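Local coordinates for protein FMN reductase (NADPH) (Bacillus subtilis, PDB 3N2S) that catalyses NADPH-dependent flavin reduction as an FMN-binding homodimer and also reduces nitroaromatic compounds, quinones and azo dyes, at residues 16-21 / 165-170; 77-82 / 157-162; 130-135 / 161-166. All blocks are in the same frame, centred on the assembly; numbering follows the deposited sequence.

Contact 1: 16-21 / 165-170; sequences SFTDQL and HPANLS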
loop_
_atom_site.group_PDB
_atom_site.type_symbol
_atom_site.label_atom_id
_atom_site.label_comp_id
_atom_site.label_asym_id
_atom_site.label_seq_id
_atom_site.Cartn_x
_atom_site.Cartn_y
_atom_site.Cartn_z
ATOM N N SER A 16 20.792 9.451 3.795
ATOM C CA SER A 16 22.237 9.553 3.638
ATOM C C SER A 16 22.786 8.139 3.576
ATOM O O SER A 16 22.745 7.401 4.559
ATOM C CB SER A 16 22.854 10.359 4.782
ATOM O OG SER A 16 24.249 10.490 4.570
ATOM N N PHE A 17 23.275 7.763 2.415
ATOM C CA PHE A 17 23.783 6.416 2.169
ATOM C C PHE A 17 25.231 6.414 1.753
ATOM O O PHE A 17 25.689 7.387 1.180
ATOM C CB PHE A 17 22.975 5.748 1.035
ATOM C CG PHE A 17 21.506 5.566 1.291
ATOM C CD1 PHE A 17 21.050 4.569 2.157
ATOM C CD2 PHE A 17 20.566 6.338 0.612
ATOM C CE1 PHE A 17 19.675 4.344 2.337
ATOM C CE2 PHE A 17 19.195 6.139 0.817
ATOM C CZ PHE A 17 18.758 5.139 1.672
ATOM N N THR A 18 25.925 5.280 1.951
ATOM C CA THR A 18 27.312 5.130 1.469
ATOM C C THR A 18 27.216 4.803 -0.031
ATOM O O THR A 18 26.124 4.506 -0.513
ATOM C CB THR A 18 28.024 3.979 2.184
ATOM O OG1 THR A 18 27.487 2.733 1.721
ATOM C CG2 THR A 18 27.964 4.088 3.720
ATOM N N ASP A 19 28.360 4.772 -0.744
ATOM C CA ASP A 19 28.379 4.442 -2.170
ATOM C C ASP A 19 28.331 2.921 -2.435
ATOM O O ASP A 19 28.362 2.510 -3.599
ATOM C CB ASP A 19 29.602 5.095 -2.855
ATOM C CG ASP A 19 30.970 4.731 -2.282
ATOM O OD1 ASP A 19 31.023 3.944 -1.301
ATOM O OD2 ASP A 19 31.984 5.269 -2.781
ATOM N N GLN A 20 28.253 2.091 -1.374
ATOM C CA GLN A 20 28.234 0.624 -1.505
ATOM C C GLN A 20 26.939 0.145 -2.163
ATOM O O GLN A 20 25.860 0.304 -1.584
ATOM C CB GLN A 20 28.436 -0.064 -0.153
ATOM C CG GLN A 20 28.677 -1.575 -0.275
ATOM C CD GLN A 20 28.810 -2.279 1.059
ATOM O OE1 GLN A 20 28.904 -1.656 2.121
ATOM N NE2 GLN A 20 28.801 -3.601 1.031
ATOM N N LEU A 21 27.053 -0.447 -3.356
ATOM C CA LEU A 21 25.885 -0.931 -4.088
ATOM C C LEU A 21 25.325 -2.207 -3.461
ATOM O O LEU A 21 26.056 -2.958 -2.808
ATOM C CB LEU A 21 26.182 -1.142 -5.590
ATOM C CG LEU A 21 26.757 0.049 -6.398
ATOM C CD1 LEU A 21 27.247 -0.402 -7.748
ATOM C CD2 LEU A 21 25.739 1.180 -6.561
ATOM N N HIS A 165 23.162 1.265 2.308
ATOM C CA HIS A 165 23.878 1.150 3.578
ATOM C C HIS A 165 23.852 2.536 4.186
ATOM O O HIS A 165 24.320 3.471 3.546
ATOM C CB HIS A 165 25.334 0.675 3.342
ATOM C CG HIS A 165 25.412 -0.731 2.831
ATOM N ND1 HIS A 165 25.418 -1.803 3.696
ATOM C CD2 HIS A 165 25.420 -1.197 1.558
ATOM C CE1 HIS A 165 25.456 -2.882 2.932
ATOM N NE2 HIS A 165 25.462 -2.569 1.640
ATOM N N PRO A 166 23.227 2.742 5.366
ATOM C CA PRO A 166 23.156 4.107 5.903
ATOM C C PRO A 166 24.520 4.707 6.263
ATOM O O PRO A 166 25.363 4.007 6.818
ATOM C CB PRO A 166 22.252 3.953 7.134
ATOM C CG PRO A 166 21.556 2.615 6.964
ATOM C CD PRO A 166 22.561 1.774 6.257
ATOM N N ALA A 167 24.728 5.986 5.918
ATOM C CA ALA A 167 25.931 6.757 6.254
ATOM C C ALA A 167 25.641 7.574 7.545
ATOM O O ALA A 167 26.558 7.999 8.241
ATOM C CB ALA A 167 26.295 7.686 5.114
ATOM N N ASN A 168 24.347 7.778 7.845
ATOM C CA ASN A 168 23.820 8.488 9.014
ATOM C C ASN A 168 22.494 7.801 9.366
ATOM O O ASN A 168 21.674 7.587 8.468
ATOM C CB ASN A 168 23.607 9.978 8.677
ATOM C CG ASN A 168 23.185 10.864 9.825
ATOM O OD1 ASN A 168 22.164 10.646 10.497
ATOM N ND2 ASN A 168 23.932 11.940 10.025
ATOM N N LEU A 169 22.300 7.420 10.640
ATOM C CA LEU A 169 21.091 6.711 11.081
ATOM C C LEU A 169 19.884 7.587 11.386
ATOM O O LEU A 169 18.791 7.048 11.573
ATOM C CB LEU A 169 21.368 5.730 12.243
ATOM C CG LEU A 169 22.307 4.534 11.964
ATOM C CD1 LEU A 169 22.739 3.872 13.255
ATOM C CD2 LEU A 169 21.662 3.487 11.028
ATOM N N SER A 170 20.071 8.928 11.433
ATOM C CA SER A 170 19.010 9.896 11.712
ATOM C C SER A 170 18.303 9.539 13.054
ATOM O O SER A 170 18.943 9.022 13.976
ATOM C CB SER A 170 18.040 9.968 10.520
ATOM O OG SER A 170 16.986 10.896 10.710
HETATM O O HOH W 1 24.455 2.126 -0.167
HETATM O O HOH W 2 25.629 -4.258 -0.419
#
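The side-chain amide of Gln20 lies flat over one face of the His165 imidazole, the two planes only 6° apart. OE1 of Gln20 sits over the ring centre, and CD of Gln20 is 3.4 Å from NE2 of His165. Gln20 reaches this place with an extended chain, CG anti to the backbone N (chi1 -170°), and a planar amide suits a planar ring. Thr18 meets the root of the same histidine: its OG1 is 3.4 Å from CB of His165 and also accepts from the backbone N of Gln20, closing an ST turn. The backbones meet as a single bridge, Phe17 with Pro166, by which the loop leaving strand 155-164 is joined to the loop between helices 3-9 and 24-35. On one side of it Thr18 N donates to His165 O (2.9 Å); on the other Ala167 N donates to Ser16 O (2.8 Å). With an alanine in place of His165, the Gln20 amide would probably be free to turn and the water on Leu21 O would lose its NE2 partner. A second water accepts from the backbone N of His165 and donates to Thr18 O and Gln20 O. Beyond the bridge, the small CB of Ala167 fits 3.5 Å from OG of Ser16.

Contact 2: 77-82 / 157-162; sequences FVFCAD and PLFGLA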
loop_
_atom_site.group_PDB
_atom_site.type_symbol
_atom_site.label_atom_id
_atom_site.label_comp_id
_atom_site.label_asym_id
_atom_site.label_seq_id
_atom_site.Cartn_x
_atom_site.Cartn_y
_atom_site.Cartn_z
ATOM N N PHE A 77 14.689 1.582 -6.642
ATOM C CA PHE A 77 13.552 0.822 -7.157
ATOM C C PHE A 77 12.392 1.758 -7.468
ATOM O O PHE A 77 12.109 2.655 -6.682
ATOM C CB PHE A 77 13.087 -0.236 -6.140
ATOM C CG PHE A 77 14.104 -1.292 -5.759
ATOM C CD1 PHE A 77 14.137 -2.520 -6.420
ATOM C CD2 PHE A 77 14.970 -1.096 -4.684
ATOM C CE1 PHE A 77 15.030 -3.524 -6.023
ATOM C CE2 PHE A 77 15.892 -2.089 -4.314
ATOM C CZ PHE A 77 15.906 -3.299 -4.980
ATOM N N VAL A 78 11.700 1.535 -8.595
ATOM C CA VAL A 78 10.505 2.326 -8.907
ATOM C C VAL A 78 9.317 1.371 -8.911
ATOM O O VAL A 78 9.288 0.426 -9.713
ATOM C CB VAL A 78 10.582 3.207 -10.193
ATOM C CG1 VAL A 78 9.255 3.945 -10.430
ATOM C CG2 VAL A 78 11.740 4.202 -10.099
ATOM N N PHE A 79 8.341 1.619 -8.013
ATOM C CA PHE A 79 7.141 0.792 -7.925
ATOM C C PHE A 79 6.086 1.350 -8.831
ATOM O O PHE A 79 5.776 2.542 -8.750
ATOM C CB PHE A 79 6.625 0.667 -6.466
ATOM C CG PHE A 79 7.443 -0.328 -5.683
ATOM C CD1 PHE A 79 6.987 -1.628 -5.490
ATOM C CD2 PHE A 79 8.702 0.015 -5.189
ATOM C CE1 PHE A 79 7.768 -2.566 -4.805
ATOM C CE2 PHE A 79 9.473 -0.915 -4.484
ATOM C CZ PHE A 79 9.001 -2.204 -4.303
ATOM N N CYS A 80 5.520 0.485 -9.683
ATOM C CA CYS A 80 4.474 0.890 -10.637
ATOM C C CYS A 80 3.217 0.106 -10.448
ATOM O O CYS A 80 3.296 -1.109 -10.276
ATOM C CB CYS A 80 4.946 0.716 -12.082
ATOM S SG CYS A 80 6.523 1.495 -12.471
ATOM N N ALA A 81 2.052 0.767 -10.655
ATOM C CA ALA A 81 0.770 0.085 -10.793
ATOM C C ALA A 81 0.901 -0.510 -12.197
ATOM O O ALA A 81 1.405 0.171 -13.104
ATOM C CB ALA A 81 -0.380 1.090 -10.728
ATOM N N ASP A 82 0.573 -1.796 -12.371
ATOM C CA ASP A 82 0.736 -2.454 -13.671
ATOM C C ASP A 82 -0.477 -3.292 -14.045
ATOM O O ASP A 82 -0.713 -4.336 -13.445
ATOM C CB ASP A 82 2.028 -3.325 -13.699
ATOM C CG ASP A 82 2.424 -3.932 -15.047
ATOM O OD1 ASP A 82 1.534 -4.151 -15.889
ATOM O OD2 ASP A 82 3.608 -4.288 -15.214
ATOM N N PRO A 157 3.996 4.762 -12.779
ATOM C CA PRO A 157 4.981 4.855 -11.673
ATOM C C PRO A 157 4.314 5.588 -10.491
ATOM O O PRO A 157 3.589 6.551 -10.693
ATOM C CB PRO A 157 6.135 5.664 -12.285
ATOM C CG PRO A 157 5.929 5.560 -13.813
ATOM C CD PRO A 157 4.424 5.565 -13.947
ATOM N N LEU A 158 4.462 5.048 -9.278
ATOM C CA LEU A 158 3.804 5.591 -8.086
ATOM C C LEU A 158 4.797 6.288 -7.176
ATOM O O LEU A 158 4.513 7.369 -6.663
ATOM C CB LEU A 158 3.102 4.450 -7.299
ATOM C CG LEU A 158 2.162 3.533 -8.096
ATOM C CD1 LEU A 158 1.591 2.447 -7.202
ATOM C CD2 LEU A 158 1.011 4.345 -8.726
ATOM N N PHE A 159 5.932 5.627 -6.919
ATOM C CA PHE A 159 6.991 6.156 -6.041
ATOM C C PHE A 159 8.238 5.327 -6.250
ATOM O O PHE A 159 8.154 4.177 -6.688
ATOM C CB PHE A 159 6.589 6.089 -4.541
ATOM C CG PHE A 159 6.026 4.743 -4.125
ATOM C CD1 PHE A 159 6.872 3.698 -3.768
ATOM C CD2 PHE A 159 4.647 4.518 -4.102
ATOM C CE1 PHE A 159 6.354 2.455 -3.435
ATOM C CE2 PHE A 159 4.130 3.265 -3.758
ATOM C CZ PHE A 159 4.984 2.242 -3.431
ATOM N N GLY A 160 9.370 5.923 -5.914
ATOM C CA GLY A 160 10.635 5.219 -5.882
ATOM C C GLY A 160 10.879 4.735 -4.462
ATOM O O GLY A 160 10.171 5.130 -3.509
ATOM N N LEU A 161 11.863 3.858 -4.311
ATOM C CA LEU A 161 12.320 3.371 -3.019
ATOM C C LEU A 161 13.831 3.314 -3.093
ATOM O O LEU A 161 14.374 2.507 -3.847
ATOM C CB LEU A 161 11.727 1.987 -2.653
ATOM C CG LEU A 161 11.997 1.520 -1.211
ATOM C CD1 LEU A 161 11.208 2.401 -0.182
ATOM C CD2 LEU A 161 11.656 0.024 -1.040
ATOM N N ALA A 162 14.499 4.241 -2.392
ATOM C CA ALA A 162 15.946 4.310 -2.301
ATOM C C ALA A 162 16.337 3.333 -1.196
ATOM O O ALA A 162 15.728 3.335 -0.132
ATOM C CB ALA A 162 16.392 5.724 -1.948
#
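Phe79 and Phe159 face each other across neighbouring antiparallel strands on the closely packed side of the sheet. CE1 of Phe159 comes 3.5 Å from CB of Phe79, the nearest side-chain approach here, while the rings, 23° apart in plane, are slid so far that they barely overlap. Phe159 is brought there by a chi1 of 48°, which sets CG between the backbone N and the carbonyl carbon and swings the ring toward CB of Phe79. Further along, CE2 of Phe79 lies 4.1 Å from CB of Leu161, and the edge of the Phe77 ring meets Leu161 O. Large apolar groups suit this face, because helix 104-127 lies against it and Ile112 of the second subunit packs on Phe159.

The face bearing Val78, Cys80 and Pro157 is looser, though also buried. CG1 of Val78 stands 4.0 Å from CB of Pro157, and SG of Cys80 lies 3.8 Å from CA of Pro157; helix 142-149 packs on Pro157 and Val78. Gly160 has no side chain to add here, and its CA can approach Phe77 O to 3.1 Å.

Four backbone hydrogen bonds hold the strands: two pair Phe77 with Leu161, Phe79 N donates to Phe159 O, and Leu158 N donates to Phe79 O (2.9 Å). Between Phe79 and Cys80 the register slips by one, since Leu158 and Phe159 both lie opposite Phe79: a classic beta bulge, set in the antiparallel sheet at the core of the nitroreductase alpha-beta-alpha sandwich.

Contact 3: 130-135 / 161-166; sequences LGICYI and LAVGHP. With FMN (flavin mononucleotide), chain E.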
loop_
_atom_site.group_PDB
_atom_site.type_symbol
_atom_site.label_atom_id
_atom_site.label_comp_id
_atom_site.label_asym_id
_atom_site.label_seq_id
_atom_site.Cartn_x
_atom_site.Cartn_y
_atom_site.Cartn_z
ATOM N N LEU A 130 19.809 -2.456 6.263
ATOM C CA LEU A 130 19.837 -1.430 5.227
ATOM C C LEU A 130 18.837 -0.328 5.593
ATOM O O LEU A 130 17.940 -0.548 6.394
ATOM C CB LEU A 130 19.504 -2.014 3.821
ATOM C CG LEU A 130 20.445 -3.100 3.275
ATOM C CD1 LEU A 130 19.780 -3.882 2.149
ATOM C CD2 LEU A 130 21.789 -2.505 2.839
ATOM N N GLY A 131 19.025 0.846 5.012
ATOM C CA GLY A 131 18.131 1.978 5.178
ATOM C C GLY A 131 17.285 2.138 3.931
ATOM O O GLY A 131 17.698 1.716 2.833
ATOM N N ILE A 132 16.069 2.703 4.105
ATOM C CA ILE A 132 15.162 2.959 2.984
ATOM C C ILE A 132 14.579 4.366 3.064
ATOM O O ILE A 132 14.420 4.921 4.153
ATOM C CB ILE A 132 14.022 1.885 2.833
ATOM C CG1 ILE A 132 12.981 1.905 3.994
ATOM C CG2 ILE A 132 14.552 0.465 2.607
ATOM C CD1 ILE A 132 11.725 2.837 3.767
ATOM N N CYS A 133 14.146 4.881 1.911
ATOM C CA CYS A 133 13.388 6.118 1.816
ATOM C C CYS A 133 12.492 6.038 0.599
ATOM O O CYS A 133 12.975 5.820 -0.517
ATOM C CB CYS A 133 14.254 7.382 1.802
ATOM S SG CYS A 133 13.304 8.907 2.076
ATOM N N TYR A 134 11.171 6.161 0.829
ATOM C CA TYR A 134 10.190 6.199 -0.266
ATOM C C TYR A 134 10.343 7.540 -0.958
ATOM O O TYR A 134 10.680 8.521 -0.304
ATOM C CB TYR A 134 8.772 6.105 0.283
ATOM C CG TYR A 134 8.322 4.707 0.616
ATOM C CD1 TYR A 134 7.502 3.994 -0.253
ATOM C CD2 TYR A 134 8.689 4.101 1.818
ATOM C CE1 TYR A 134 7.075 2.706 0.051
ATOM C CE2 TYR A 134 8.249 2.823 2.145
ATOM C CZ TYR A 134 7.453 2.123 1.250
ATOM O OH TYR A 134 6.994 0.886 1.572
ATOM N N ILE A 135 10.128 7.586 -2.290
ATOM C CA ILE A 135 10.281 8.806 -3.095
ATOM C C ILE A 135 9.029 9.038 -3.950
ATOM O O ILE A 135 8.954 8.593 -5.095
ATOM C CB ILE A 135 11.577 8.804 -3.969
ATOM C CG1 ILE A 135 12.879 8.425 -3.135
ATOM C CG2 ILE A 135 11.726 10.158 -4.767
ATOM C CD1 ILE A 135 13.341 9.473 -2.046
ATOM N N LEU A 161 11.863 3.858 -4.311
ATOM C CA LEU A 161 12.320 3.371 -3.019
ATOM C C LEU A 161 13.831 3.314 -3.093
ATOM O O LEU A 161 14.374 2.507 -3.847
ATOM C CB LEU A 161 11.727 1.987 -2.653
ATOM C CG LEU A 161 11.997 1.520 -1.211
ATOM C CD1 LEU A 161 11.208 2.401 -0.182
ATOM C CD2 LEU A 161 11.656 0.024 -1.040
ATOM N N ALA A 162 14.499 4.241 -2.392
ATOM C CA ALA A 162 15.946 4.310 -2.301
ATOM C C ALA A 162 16.337 3.333 -1.196
ATOM O O ALA A 162 15.728 3.335 -0.132
ATOM C CB ALA A 162 16.392 5.724 -1.948
ATOM N N VAL A 163 17.266 2.417 -1.496
ATOM C CA VAL A 163 17.728 1.405 -0.543
ATOM C C VAL A 163 19.264 1.457 -0.516
ATOM O O VAL A 163 19.881 1.573 -1.566
ATOM C CB VAL A 163 17.236 -0.031 -0.901
ATOM C CG1 VAL A 163 17.623 -1.020 0.200
ATOM C CG2 VAL A 163 15.714 -0.075 -1.152
ATOM N N GLY A 164 19.857 1.375 0.665
ATOM C CA GLY A 164 21.312 1.376 0.769
ATOM C C GLY A 164 21.834 1.197 2.176
ATOM O O GLY A 164 21.060 1.011 3.124
ATOM N N HIS A 165 23.162 1.265 2.308
ATOM C CA HIS A 165 23.878 1.150 3.578
ATOM C C HIS A 165 23.852 2.536 4.186
ATOM O O HIS A 165 24.320 3.471 3.546
ATOM C CB HIS A 165 25.334 0.675 3.342
ATOM C CG HIS A 165 25.412 -0.731 2.831
ATOM N ND1 HIS A 165 25.418 -1.803 3.696
ATOM C CD2 HIS A 165 25.420 -1.197 1.558
ATOM C CE1 HIS A 165 25.456 -2.882 2.932
ATOM N NE2 HIS A 165 25.462 -2.569 1.640
ATOM N N PRO A 166 23.227 2.742 5.366
ATOM C CA PRO A 166 23.156 4.107 5.903
ATOM C C PRO A 166 24.520 4.707 6.263
ATOM O O PRO A 166 25.363 4.007 6.818
ATOM C CB PRO A 166 22.252 3.953 7.134
ATOM C CG PRO A 166 21.556 2.615 6.964
ATOM C CD PRO A 166 22.561 1.774 6.257
HETATM N N1 FMN E . 10.758 11.415 1.788
HETATM C C2 FMN E . 11.558 12.170 0.989
HETATM O O2 FMN E . 12.615 12.661 1.430
HETATM N N3 FMN E . 11.222 12.406 -0.307
HETATM C C4 FMN E . 10.120 11.924 -0.972
HETATM O O4 FMN E . 9.876 12.167 -2.160
HETATM C C4A FMN E . 9.225 11.072 -0.156
HETATM N N5 FMN E . 8.178 10.507 -0.704
HETATM C C5A FMN E . 7.456 9.583 0.082
HETATM C C6 FMN E . 6.394 8.882 -0.547
HETATM C C7 FMN E . 5.708 7.882 0.127
HETATM C C7M FMN E . 4.650 7.080 -0.615
HETATM C C8 FMN E . 5.995 7.630 1.526
HETATM C C8M FMN E . 5.237 6.615 2.307
HETATM C C9 FMN E . 7.041 8.343 2.183
HETATM C C9A FMN E . 7.774 9.337 1.494
HETATM N N10 FMN E . 8.889 10.016 2.051
HETATM C C10 FMN E . 9.667 10.843 1.302
HETATM C "C1'" FMN E . 9.259 9.761 3.461
HETATM C "C2'" FMN E . 8.283 10.501 4.387
HETATM O "O2'" FMN E . 8.635 11.821 4.359
HETATM C "C3'" FMN E . 8.507 9.954 5.794
HETATM O "O3'" FMN E . 8.134 8.543 5.763
HETATM C "C4'" FMN E . 7.696 10.766 6.899
HETATM O "O4'" FMN E . 8.379 12.021 7.088
HETATM C "C5'" FMN E . 7.788 10.016 8.257
HETATM O "O5'" FMN E . 9.204 9.920 8.593
HETATM P P FMN E . 9.898 8.507 8.958
HETATM O O1P FMN E . 9.231 7.921 10.177
HETATM O O2P FMN E . 11.331 8.971 9.092
HETATM O O3P FMN E . 9.764 7.686 7.663
#
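A methyl of Leu161 stands over the ring of Tyr134 where strand 131-135, an outermost strand of the antiparallel nitroreductase sheet within this chain, pairs with strand 155-164 and carries FMN on its far end. Gly131 with Gly164 and Cys133 with Ala162 are hydrogen-bonded pairs; Ile132 with Val163 and Tyr134 with Leu161 are non-hydrogen-bonded ones.

From the start, the Tyr134 side chain is shared between protein and cofactor. Its CB lies 3.4 Å from FMN C8. CG is 3.8 Å from CD1 of Leu161, and CD2 is nearer that methyl, which lies 3.6 Å from the ring centroid, a CH-pi contact only 11° off the normal. FMN C8M lies over the opposite face, so the ring is sandwiched between a methyl of the protein and one of the flavin. CE1 turns to the Phe159 ring, and at the tip OH makes weak hydrogen bonds with Gln119 and Ser122 of helix 104-127. Leu161 delivers its methyl with CG anti to the backbone N (chi1 -171°), and CD1 also packs against CD1 of Ile132.

The isoalloxazine is met from both faces of the strand and by its backbone: Tyr134 O is 2.9 Å from FMN C4A, SG of Cys133 is 3.6 Å from FMN N1, and CA of Ile135 approaches FMN O4. Ser13, Arg15, Gln67 and Gly136 are among the residues that hydrogen-bond the cofactor.

At the opposite end glycine suits position Gly131, because a CB there would be tight against CG of Pro166, which already lies 3.7 Å from Gly131 N. Leu130 then reaches past Gly164 O, and its CD2 settles over the His165 ring, 3.7 Å from the centroid.

From the N terminus, the loop after helix 3-9 supplies 16-21, which waits 143 residues for its partner 165-170; contact 1 thus closes the widest loop, and contact 2 is nested inside it. Further on, strand 75-82 pairs with 157-162 in contact 2, after helix 104-127 and strand 131-135 have intervened. Contact 3 closes the shortest loop, from 130-135 around helix 142-149 to 161-166; it starts inside the loop of contact 2, but its second segment overlaps and runs past 157-162, so the two do not simply nest. Strand 155-164 has 75-82 on one side and 131-135 on the other, and its exit meets 16-21. Phe17 CE1 reaches Gly131 O (3.3 Å), joining that loop to contact 3.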